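Local coordinates for putative sugar binding protein (Geobacillus stearothermophilus, PDB 6GT9) that binds galactose, and probably glucose, and probably serves a three-component sensing system for galactan utilization, at residues Tyr44-Val48 against Thr117-Asp121. Sequence-based numbering, arbitrary orientation.
Sequences YWRLV and TIDTD. With GAL (beta-D-galactopyranose), chain E.
Tyr44 and Asp119 meet beside the galactose, joined by a weak hydrogen bond from Tyr44 OH to Asp119 OD2 (2.8 Å). Their side chains come from opposite directions, ring and carboxylate planes 64° apart. Asp119 CG lies anti to its own N (chi1 173°), which carries the carboxylate to the sugar. Asp119 OD2 also accepts a hydrogen bond from galactose O2 (2.6 Å). Asp119 OD1 is met by Thr120 OG1 (2.9 Å) on the anti side, 33° out of the carboxylate plane, and by Gln94, which should limit its rotation.

Galactose C1 sits over the centre of one face of the Tyr44 ring, 3.9 Å above its plane. Replacing Tyr44 by alanine would probably leave Asp119 without this hydroxyl and the sugar without a ring beneath it.

Trp45 CZ2 lies 3.7 Å from Asp119 CB, oblique to the indole. The apolar contacts fall on Ile118: its CG2 meets the in-plane edge of the indole, 3.9 Å from Trp45 CH2, and, farther from the sugar, Val48 CG1 touches Ile118 CD1 (3.5 Å).

The buried contact belongs to a periplasmic binding protein fold, and Tyr44, Trp45 and Asp119 line part of its galactose pocket. It joins the start of helix 43-59 to the C-terminal end of strand 115-118, in the parallel sheet, and the loop after it; helix 269-284 packs on Tyr44, Val48 and Asp119 through Pro269 and Met272.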
ATOM      1  N   TYR A  44       7.450   2.108   4.223  1.00 20.00           N
ATOM      2  CA  TYR A  44       6.219   2.856   3.988  1.00 21.42           C
ATOM      3  C   TYR A  44       5.373   2.916   5.259  1.00 20.50           C
ATOM      4  O   TYR A  44       4.859   3.982   5.632  1.00 18.85           O
ATOM      5  CB  TYR A  44       5.453   2.218   2.818  1.00 16.70           C
ATOM      6  CG  TYR A  44       4.024   2.723   2.610  1.00 20.31           C
ATOM      7  CD1 TYR A  44       2.972   2.194   3.341  1.00 16.27           C
ATOM      8  CD2 TYR A  44       3.732   3.701   1.651  1.00 18.38           C
ATOM      9  CE1 TYR A  44       1.669   2.642   3.161  1.00 19.36           C
ATOM     10  CE2 TYR A  44       2.431   4.151   1.458  1.00 18.66           C
ATOM     11  CZ  TYR A  44       1.404   3.614   2.220  1.00 19.67           C
ATOM     12  OH  TYR A  44       0.099   4.033   2.056  1.00 18.88           O
ATOM     13  N   TRP A  45       5.242   1.785   5.953  1.00 19.17           N
ATOM     14  CA  TRP A  45       4.441   1.750   7.175  1.00 20.77           C
ATOM     15  C   TRP A  45       5.060   2.566   8.305  1.00 24.72           C
ATOM     16  O   TRP A  45       4.336   3.062   9.179  1.00 18.87           O
ATOM     17  CB  TRP A  45       4.203   0.293   7.585  1.00 20.98           C
ATOM     18  CG  TRP A  45       3.024  -0.191   6.856  1.00 17.96           C
ATOM     19  CD1 TRP A  45       3.006  -0.943   5.733  1.00 21.86           C
ATOM     20  CD2 TRP A  45       1.671   0.160   7.130  1.00 18.86           C
ATOM     21  NE1 TRP A  45       1.716  -1.134   5.304  1.00 21.19           N
ATOM     22  CE2 TRP A  45       0.874  -0.452   6.140  1.00 19.79           C
ATOM     23  CE3 TRP A  45       1.049   0.907   8.134  1.00 18.40           C
ATOM     24  CZ2 TRP A  45      -0.513  -0.332   6.117  1.00 16.34           C
ATOM     25  CZ3 TRP A  45      -0.330   1.019   8.119  1.00 16.54           C
ATOM     26  CH2 TRP A  45      -1.097   0.395   7.119  1.00 19.10           C
ATOM     27  N   ARG A  46       6.381   2.746   8.307  1.00 20.77           N
ATOM     28  CA  ARG A  46       6.969   3.640   9.300  1.00 22.04           C
ATOM     29  C   ARG A  46       6.601   5.096   9.017  1.00 23.22           C
ATOM     30  O   ARG A  46       6.521   5.909   9.944  1.00 24.57           O
ATOM     31  CB  ARG A  46       8.490   3.455   9.346  1.00 22.38           C
ATOM     32  CG  ARG A  46       8.965   2.158  10.002  1.00 21.07           C
ATOM     33  CD  ARG A  46       8.770   2.150  11.526  1.00 25.56           C
ATOM     34  NE  ARG A  46       9.452   1.021  12.162  1.00 28.28           N
ATOM     35  CZ  ARG A  46       9.299   0.656  13.436  1.00 31.37           C
ATOM     36  NH1 ARG A  46       8.475   1.322  14.233  1.00 26.83           N
ATOM     37  NH2 ARG A  46       9.975  -0.384  13.918  1.00 33.94           N
ATOM     38  N   LEU A  47       6.375   5.446   7.750  1.00 23.93           N
ATOM     39  CA  LEU A  47       5.859   6.776   7.433  1.00 26.01           C
ATOM     40  C   LEU A  47       4.432   6.943   7.934  1.00 22.86           C
ATOM     41  O   LEU A  47       4.078   8.001   8.467  1.00 23.79           O
ATOM     42  CB  LEU A  47       5.909   7.028   5.926  1.00 22.84           C
ATOM     43  CG  LEU A  47       7.256   7.400   5.322  1.00 32.29           C
ATOM     44  CD1 LEU A  47       7.092   7.715   3.822  1.00 29.05           C
ATOM     45  CD2 LEU A  47       7.863   8.580   6.060  1.00 31.73           C
ATOM     46  N   VAL A  48       3.595   5.917   7.752  1.00 19.27           N
ATOM     47  CA  VAL A  48       2.239   5.968   8.287  1.00 20.79           C
ATOM     48  C   VAL A  48       2.286   6.154   9.795  1.00 22.38           C
ATOM     49  O   VAL A  48       1.524   6.946  10.360  1.00 20.07           O
ATOM     50  CB  VAL A  48       1.452   4.701   7.908  1.00 17.14           C
ATOM     51  CG1 VAL A  48       0.086   4.745   8.523  1.00 21.17           C
ATOM     52  CG2 VAL A  48       1.367   4.544   6.399  1.00 18.55           C
ATOM     53  N   THR A 117     -10.224   1.398   9.243  1.00 17.33           N
ATOM     54  CA  THR A 117      -9.290   0.806   8.307  1.00 16.24           C
ATOM     55  C   THR A 117      -8.416   1.893   7.698  1.00 18.56           C
ATOM     56  O   THR A 117      -8.836   3.043   7.539  1.00 17.50           O
ATOM     57  CB  THR A 117     -10.021   0.023   7.213  1.00 19.48           C
ATOM     58  OG1 THR A 117     -11.058   0.833   6.637  1.00 17.27           O
ATOM     59  CG2 THR A 117     -10.646  -1.214   7.823  1.00 21.18           C
ATOM     60  N   ILE A 118      -7.185   1.513   7.367  1.00 15.65           N
ATOM     61  CA  ILE A 118      -6.175   2.428   6.846  1.00 13.46           C
ATOM     62  C   ILE A 118      -5.454   1.729   5.700  1.00 18.13           C
ATOM     63  O   ILE A 118      -5.210   0.518   5.763  1.00 16.68           O
ATOM     64  CB  ILE A 118      -5.195   2.868   7.961  1.00 17.65           C
ATOM     65  CG1 ILE A 118      -4.174   3.887   7.449  1.00 18.12           C
ATOM     66  CG2 ILE A 118      -4.479   1.652   8.610  1.00 16.23           C
ATOM     67  CD1 ILE A 118      -3.429   4.559   8.567  1.00 17.82           C
ATOM     68  N   ASP A 119      -5.169   2.484   4.628  1.00 15.70           N
ATOM     69  CA  ASP A 119      -4.314   2.040   3.520  1.00 15.58           C
ATOM     70  C   ASP A 119      -4.988   0.994   2.637  1.00 15.38           C
ATOM     71  O   ASP A 119      -4.846   1.024   1.413  1.00 16.45           O
ATOM     72  CB  ASP A 119      -2.964   1.513   4.067  1.00 14.92           C
ATOM     73  CG  ASP A 119      -2.082   0.877   2.989  1.00 19.80           C
ATOM     74  OD1 ASP A 119      -2.202  -0.350   2.770  1.00 19.53           O
ATOM     75  OD2 ASP A 119      -1.255   1.599   2.375  1.00 19.06           O
ATOM     76  N   THR A 120      -5.713   0.061   3.236  1.00 15.27           N
ATOM     77  CA  THR A 120      -6.448  -0.983   2.527  1.00 17.55           C
ATOM     78  C   THR A 120      -7.803  -1.121   3.208  1.00 18.84           C
ATOM     79  O   THR A 120      -7.856  -1.319   4.428  1.00 18.71           O
ATOM     80  CB  THR A 120      -5.697  -2.332   2.586  1.00 20.06           C
ATOM     81  OG1 THR A 120      -4.347  -2.170   2.121  1.00 15.73           O
ATOM     82  CG2 THR A 120      -6.421  -3.411   1.776  1.00 17.97           C
ATOM     83  N   ASP A 121      -8.892  -1.036   2.448  1.00 19.55           N
ATOM     84  CA  ASP A 121     -10.215  -1.061   3.065  1.00 22.06           C
ATOM     85  C   ASP A 121     -10.816  -2.466   3.107  1.00 23.46           C
ATOM     86  O   ASP A 121     -10.499  -3.326   2.281  1.00 25.52           O
ATOM     87  CB  ASP A 121     -11.181  -0.122   2.325  1.00 17.42           C
ATOM     88  CG  ASP A 121     -12.409   0.221   3.158  1.00 20.31           C
ATOM     89  OD1 ASP A 121     -12.398  -0.049   4.385  1.00 19.81           O
ATOM     90  OD2 ASP A 121     -13.386   0.786   2.608  1.00 19.14           O
TER
HETATM   91  C1  GAL E 401       2.530   0.281  -0.265  1.00 16.19           C
HETATM   92  C2  GAL E 401       1.262  -0.208   0.406  1.00 17.95           C
HETATM   93  C3  GAL E 401       1.528  -0.666   1.851  1.00 17.31           C
HETATM   94  C4  GAL E 401       2.614  -1.727   1.872  1.00 16.41           C
HETATM   95  C5  GAL E 401       3.844  -1.246   1.119  1.00 20.18           C
HETATM   96  C6  GAL E 401       4.897  -2.343   0.950  1.00 19.10           C
HETATM   97  O1  GAL E 401       2.249   0.665  -1.596  1.00 20.53           O
HETATM   98  O2  GAL E 401       0.272   0.829   0.448  1.00 16.36           O
HETATM   99  O3  GAL E 401       0.385  -1.273   2.371  1.00 18.48           O
HETATM  100  O4  GAL E 401       2.137  -2.939   1.278  1.00 18.15           O
HETATM  101  O5  GAL E 401       3.528  -0.760  -0.247  1.00 19.67           O
HETATM  102  O6  GAL E 401       6.147  -1.791   0.598  1.00 20.40           O